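Local structure of ribosome inactivating type 1 protein (Iris hollandica, 3MVG) at residues V154-Q157 and L158-T162; A163-R166 and A167-Q170; A75-Q79 and N80-L84. The protein is a type 1 member of the ribosome-inactivating protein family, a single-chain plant protein of mixed helices and strands. All blocks are in the same frame, centred on the assembly; numbering follows the deposited sequence.

Interaction 1 (V154-Q157 and L158-T162); sequences VLIQ and LVSET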
# COMPACT_ATOMS: atom_id res chain seq x y z
N VAL A 154 -19.47 1.18 5.91
CA VAL A 154 -18.65 0.38 4.99
C VAL A 154 -18.19 1.24 3.80
O VAL A 154 -17.00 1.30 3.49
CB VAL A 154 -19.41 -0.87 4.50
CG1 VAL A 154 -18.63 -1.61 3.41
CG2 VAL A 154 -19.69 -1.82 5.66
N LEU A 155 -19.13 1.92 3.16
CA LEU A 155 -18.82 2.68 1.94
C LEU A 155 -17.94 3.90 2.20
O LEU A 155 -17.02 4.16 1.43
CB LEU A 155 -20.09 3.08 1.20
CG LEU A 155 -20.90 1.88 0.69
CD1 LEU A 155 -22.19 2.33 0.05
CD2 LEU A 155 -20.09 0.98 -0.25
N ILE A 156 -18.21 4.63 3.28
CA ILE A 156 -17.37 5.76 3.65
C ILE A 156 -15.92 5.31 3.86
O ILE A 156 -14.99 5.94 3.36
CB ILE A 156 -17.93 6.50 4.88
CG1 ILE A 156 -19.20 7.26 4.48
CG2 ILE A 156 -16.87 7.44 5.47
CD1 ILE A 156 -20.07 7.70 5.65
N GLN A 157 -15.73 4.21 4.56
CA GLN A 157 -14.37 3.74 4.79
C GLN A 157 -13.68 3.26 3.53
O GLN A 157 -12.49 3.51 3.35
CB GLN A 157 -14.33 2.68 5.88
CG GLN A 157 -14.65 3.22 7.25
CD GLN A 157 -14.55 2.16 8.30
OE1 GLN A 157 -13.55 2.06 9.01
NE2 GLN A 157 -15.56 1.32 8.37
N LEU A 158 -14.41 2.60 2.64
CA LEU A 158 -13.81 2.02 1.43
C LEU A 158 -13.72 2.99 0.26
O LEU A 158 -13.09 2.65 -0.76
CB LEU A 158 -14.53 0.73 1.03
CG LEU A 158 -14.41 -0.39 2.08
CD1 LEU A 158 -15.25 -1.58 1.66
CD2 LEU A 158 -12.97 -0.80 2.25
N VAL A 159 -14.31 4.17 0.40
CA VAL A 159 -14.23 5.20 -0.63
C VAL A 159 -13.52 6.45 -0.08
O VAL A 159 -12.44 6.79 -0.56
CB VAL A 159 -15.63 5.54 -1.21
CG1 VAL A 159 -15.54 6.70 -2.18
CG2 VAL A 159 -16.23 4.31 -1.89
N SER A 160 -14.11 7.10 0.92
CA SER A 160 -13.53 8.34 1.46
C SER A 160 -12.24 8.10 2.24
O SER A 160 -11.25 8.81 2.05
CB SER A 160 -14.53 9.06 2.36
OG SER A 160 -15.70 9.43 1.65
N GLU A 161 -12.24 7.13 3.15
CA GLU A 161 -11.08 6.95 4.02
C GLU A 161 -9.87 6.40 3.28
O GLU A 161 -8.74 6.79 3.56
CB GLU A 161 -11.39 6.10 5.25
CG GLU A 161 -12.50 6.64 6.16
CD GLU A 161 -12.15 7.91 6.92
OE1 GLU A 161 -11.06 8.49 6.72
OE2 GLU A 161 -12.99 8.32 7.75
N THR A 162 -10.10 5.48 2.35
CA THR A 162 -9.03 4.97 1.49
C THR A 162 -8.51 6.05 0.52
O THR A 162 -7.32 6.08 0.22
CB THR A 162 -9.49 3.73 0.72
OG1 THR A 162 -10.71 4.06 0.07
CG2 THR A 162 -9.70 2.54 1.66

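Interaction 2 (A163-R166 and A167-Q170); sequences ARFR and AIEQ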
# COMPACT_ATOMS: atom_id res chain seq x y z
N ALA A 163 -9.40 6.92 0.04
CA ALA A 163 -8.94 8.06 -0.77
C ALA A 163 -8.01 8.95 0.07
O ALA A 163 -6.99 9.42 -0.41
CB ALA A 163 -10.12 8.87 -1.29
N ARG A 164 -8.37 9.18 1.34
CA ARG A 164 -7.59 10.03 2.24
C ARG A 164 -6.27 9.38 2.67
O ARG A 164 -5.28 10.09 2.85
CB ARG A 164 -8.40 10.37 3.49
CG ARG A 164 -9.56 11.30 3.26
CD ARG A 164 -10.36 11.36 4.53
NE ARG A 164 -11.46 12.33 4.48
CZ ARG A 164 -12.31 12.52 5.48
NH1 ARG A 164 -12.22 11.81 6.59
NH2 ARG A 164 -13.27 13.42 5.36
N PHE A 165 -6.27 8.06 2.84
CA PHE A 165 -5.11 7.35 3.40
C PHE A 165 -4.76 6.11 2.61
O PHE A 165 -5.49 5.10 2.64
CB PHE A 165 -5.36 6.91 4.84
CG PHE A 165 -5.49 8.04 5.82
CD1 PHE A 165 -4.35 8.69 6.30
CD2 PHE A 165 -6.73 8.43 6.28
CE1 PHE A 165 -4.46 9.73 7.22
CE2 PHE A 165 -6.84 9.46 7.21
CZ PHE A 165 -5.71 10.11 7.67
N ARG A 166 -3.61 6.15 1.95
CA ARG A 166 -3.12 4.98 1.23
C ARG A 166 -2.82 3.82 2.17
O ARG A 166 -2.83 2.66 1.73
CB ARG A 166 -1.90 5.34 0.38
CG ARG A 166 -2.26 6.29 -0.74
CD ARG A 166 -1.04 6.86 -1.42
NE ARG A 166 -1.40 7.90 -2.38
CZ ARG A 166 -1.78 7.69 -3.64
NH1 ARG A 166 -1.83 6.46 -4.14
NH2 ARG A 166 -2.12 8.73 -4.38
N ALA A 167 -2.58 4.10 3.45
CA ALA A 167 -2.37 3.01 4.42
C ALA A 167 -3.64 2.18 4.58
O ALA A 167 -3.56 0.97 4.79
CB ALA A 167 -1.92 3.55 5.76
N ILE A 168 -4.80 2.82 4.47
CA ILE A 168 -6.07 2.09 4.54
C ILE A 168 -6.34 1.36 3.21
O ILE A 168 -6.74 0.20 3.22
CB ILE A 168 -7.25 3.00 4.97
CG1 ILE A 168 -6.89 3.74 6.27
CG2 ILE A 168 -8.53 2.16 5.13
CD1 ILE A 168 -7.94 4.73 6.74
N GLU A 169 -6.10 2.03 2.09
CA GLU A 169 -6.14 1.38 0.78
C GLU A 169 -5.33 0.08 0.79
O GLU A 169 -5.80 -0.96 0.29
CB GLU A 169 -5.60 2.32 -0.29
CG GLU A 169 -5.52 1.67 -1.65
CD GLU A 169 -4.93 2.57 -2.71
OE1 GLU A 169 -4.90 2.17 -3.88
OE2 GLU A 169 -4.51 3.70 -2.37
N GLN A 170 -4.13 0.13 1.35
CA GLN A 170 -3.23 -1.03 1.41
C GLN A 170 -3.87 -2.25 2.08
O GLN A 170 -3.71 -3.39 1.61
CB GLN A 170 -1.95 -0.64 2.16
CG GLN A 170 -1.04 -1.79 2.48
CD GLN A 170 -0.06 -2.04 1.38
OE1 GLN A 170 -0.43 -2.36 0.25
NE2 GLN A 170 1.20 -1.90 1.71
O HOH W 1 -1.76 3.77 -3.01

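Interaction 3 (A75-Q79 and N80-L84); sequences AYQAQ and NRFYL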
# COMPACT_ATOMS: atom_id res chain seq x y z
N ALA A 75 -24.59 12.53 0.61
CA ALA A 75 -25.86 12.04 0.10
C ALA A 75 -25.59 10.82 -0.75
O ALA A 75 -24.44 10.54 -1.10
CB ALA A 75 -26.55 13.11 -0.73
N TYR A 76 -26.64 10.09 -1.10
CA TYR A 76 -26.51 9.06 -2.12
C TYR A 76 -27.80 8.95 -2.91
O TYR A 76 -28.87 9.31 -2.42
CB TYR A 76 -26.09 7.69 -1.52
CG TYR A 76 -27.17 7.01 -0.72
CD1 TYR A 76 -27.28 7.22 0.65
CD2 TYR A 76 -28.09 6.16 -1.34
CE1 TYR A 76 -28.28 6.60 1.39
CE2 TYR A 76 -29.10 5.55 -0.62
CZ TYR A 76 -29.19 5.77 0.74
OH TYR A 76 -30.18 5.18 1.49
N GLN A 77 -27.69 8.45 -4.14
CA GLN A 77 -28.86 8.14 -4.96
C GLN A 77 -29.04 6.63 -5.09
O GLN A 77 -28.07 5.90 -5.30
CB GLN A 77 -28.71 8.74 -6.35
CG GLN A 77 -29.99 8.64 -7.19
CD GLN A 77 -29.79 9.08 -8.62
OE1 GLN A 77 -30.61 9.81 -9.17
NE2 GLN A 77 -28.69 8.65 -9.23
N ALA A 78 -30.29 6.19 -4.97
CA ALA A 78 -30.66 4.80 -5.20
C ALA A 78 -32.01 4.78 -5.89
O ALA A 78 -32.95 5.41 -5.43
CB ALA A 78 -30.75 4.05 -3.89
N GLN A 79 -32.08 4.05 -7.01
CA GLN A 79 -33.33 3.90 -7.78
C GLN A 79 -34.04 5.23 -8.00
O GLN A 79 -35.22 5.39 -7.67
CB GLN A 79 -34.26 2.87 -7.12
CG GLN A 79 -33.67 1.47 -7.05
CD GLN A 79 -34.71 0.42 -6.72
OE1 GLN A 79 -35.72 0.29 -7.42
NE2 GLN A 79 -34.47 -0.34 -5.66
N ASN A 80 -33.30 6.19 -8.54
CA ASN A 80 -33.84 7.50 -8.94
C ASN A 80 -34.43 8.36 -7.82
O ASN A 80 -35.34 9.17 -8.05
CB ASN A 80 -34.85 7.33 -10.09
CG ASN A 80 -34.92 8.55 -10.98
OD1 ASN A 80 -33.93 9.25 -11.19
ND2 ASN A 80 -36.10 8.82 -11.52
N ARG A 81 -33.93 8.17 -6.60
CA ARG A 81 -34.21 9.09 -5.50
C ARG A 81 -32.93 9.36 -4.72
O ARG A 81 -32.13 8.43 -4.49
CB ARG A 81 -35.29 8.54 -4.55
CG ARG A 81 -35.81 9.62 -3.60
CD ARG A 81 -36.88 9.12 -2.67
NE ARG A 81 -37.52 10.26 -2.01
CZ ARG A 81 -38.35 10.18 -0.97
NH1 ARG A 81 -38.66 9.01 -0.42
NH2 ARG A 81 -38.85 11.30 -0.47
N PHE A 82 -32.73 10.61 -4.34
CA PHE A 82 -31.61 10.98 -3.47
C PHE A 82 -32.00 10.91 -2.00
O PHE A 82 -33.16 11.16 -1.62
CB PHE A 82 -31.06 12.36 -3.82
CG PHE A 82 -30.15 12.37 -5.02
CD1 PHE A 82 -30.66 12.50 -6.30
CD2 PHE A 82 -28.76 12.28 -4.86
CE1 PHE A 82 -29.82 12.53 -7.42
CE2 PHE A 82 -27.92 12.31 -5.97
CZ PHE A 82 -28.44 12.43 -7.25
N TYR A 83 -31.01 10.55 -1.19
CA TYR A 83 -31.10 10.40 0.25
C TYR A 83 -30.01 11.28 0.83
O TYR A 83 -28.83 11.12 0.52
CB TYR A 83 -30.90 8.93 0.62
CG TYR A 83 -32.02 8.07 0.08
CD1 TYR A 83 -31.96 7.51 -1.20
CD2 TYR A 83 -33.19 7.90 0.82
CE1 TYR A 83 -33.03 6.76 -1.71
CE2 TYR A 83 -34.26 7.16 0.32
CZ TYR A 83 -34.17 6.60 -0.95
OH TYR A 83 -35.24 5.87 -1.43
N LEU A 84 -30.42 12.22 1.68
CA LEU A 84 -29.52 13.22 2.23
C LEU A 84 -29.21 12.93 3.67
O LEU A 84 -30.11 12.61 4.45
CB LEU A 84 -30.16 14.62 2.15
CG LEU A 84 -30.02 15.47 0.89
CD1 LEU A 84 -30.04 14.70 -0.43
CD2 LEU A 84 -31.11 16.55 0.91
O HOH W 2 -34.89 4.55 -3.72

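Interaction 1 (V154-Q157 and L158-T162)
Val154 and Leu158 stand one turn apart on helix 146-164 with their side chains alongside each other, and CG1 of Val154 meets CD1 of Leu158 at 3.8 Å. Val154 brings that methyl round by setting it anti to the backbone nitrogen (chi1 173°). Beneath it the turn is regular: Leu158 N reaches Val154 O at 3.0 Å. This is the tightly packed flank, where Leu129 of helix 126-138 and Val172 of helix 166-173 close over Leu158 and Ile122 lies on Val154. Gln157 and Glu161 meet more loosely on another flank. Only their stems approach, CG of Gln157 to CG of Glu161 at 4.2 Å, and amide and carboxylate stand almost perpendicular, with planes 88° apart. No bond joins the two groups, and although polar they are buried rather than bathed in solvent: Gln157 OE1 accepts from Gln198 NE2, Gln157 NE2 turns back to Ile153 O, and Glu161 OE2 pairs with Tyr108 OH. Here the backbone widens. Ile156 O takes Glu161 N at 3.0 Å, while Ser160 N gives it only a weak, bent bond at 2.8 Å. The next link also spans five residues, Thr162 N to Gln157 O at 3.3 Å. Such a step from four-residue to five-residue bonding marks a pi-type turn, here within the buried central helix of this ribosome-inactivating protein.

Interaction 2 (A163-R166 and A167-Q170)
Arg166 and Glu169 run side by side, joined not directly but through one water, which accepts from Arg166 NH1 at 2.9 Å and donates to Glu169 OE2 at 2.8 Å. The water sits in the guanidinium plane at its edge. Glu169 OE2 itself lies well out of that plane, 4.2 Å from Arg166 NH1, so only charge acts directly between the two groups. Glu169 stretches beside the arginine because its CG is anti to the backbone nitrogen (chi1 176°) and the rest of the chain stays extended. Its carboxylate has further partners: OE2 forms a salt bridge with Arg24, and OE1 is bonded to Ser17 OG. Arg166 NH2 is taken by Gln21 OE1. On the backbone, Phe165 holds the N-cap position of helix 166-173, just after helix 146-164 ends. Its carbonyl O accepts Glu169 N at 3.2 Å, nearly straight, and receives a weak, bent bond from Ile168 N at 3.0 Å. Gln170 N then binds Arg166 O at 2.9 Å, while Gln170 NE2 crosses to Arg166 O of the second subunit. On the other side of the turn, away from the water, Phe165 CB touches Ile168 CG1 at 3.8 Å. With Arg24, Ser17, water and Arg166 grouped about one buried carboxylate, Glu169 is probably kept ionised, and its bonds to Ser17 and Arg24 link the start of helix 166-173 to helix 13-27.

Interaction 3 (A75-Q79 and N80-L84)
Tyr76 and Tyr83 pair across a beta hairpin, strands 72-78 and 81-84, whose two-residue connection is a type I' turn from Ala78 to Arg81. Asn80 is the second of the two turn residues; like Gln79 before it, it has left-handed helical backbone angles, which fold the chain back on itself. Arg81 follows, and its carbonyl O accepts Ala78 N at 2.9 Å; the extended side chain takes its NE on to Asn98 O. Phe82 turns its ring to the face of the sheet shared with Gln77. CB of Gln77 sits over the centre of the Phe82 ring, 3.7 Å from the centroid, a CH-pi contact. The amide runs on past the rim, with Gln77 OE1 3.3 Å from Phe82 CE1 and the amide plane 31° from the ring. Tyr95 packs against the same phenylalanine. Tyr83 is bonded to Tyr76 both ways through the backbone; its N meets Tyr76 O at 2.8 Å. On their face of the sheet CG of Tyr76 lies between its backbone nitrogen and carbonyl carbon (chi1 71°), which swings the ring over Tyr83 CB, 3.8 Å from the centroid. The two rings are close to parallel, 18° apart, but slid so far that they barely overlap. A water bridges Tyr83 OH and Ala78 O at the edge of the Tyr83 ring. Leu84 ends the segment on the Phe82 face, its CD1 touching Ala75 CB at 3.8 Å.

How the interactions relate
Interaction 1 lies within helix 146-164 and interaction 2 starts at its end; they touch where Thr162 CG2 packs on Ile168 CG2 at 3.7 Å; interaction 3 reaches neither. Interaction 1 is the deepest, its centre about 3 Å from that of the chain, and combines apolar packing with an irregular run of backbone bonds. Interaction 2, about 9 Å out, lies where helices 146-164 and 166-173 meet; it is also buried, but relies on charge, water and a link to the second subunit. Interaction 3 lies about 17 Å out, beyond the chain's centre from interaction 2; its aromatic residues are buried, whereas Gln79 and Asn80 in the turn are exposed.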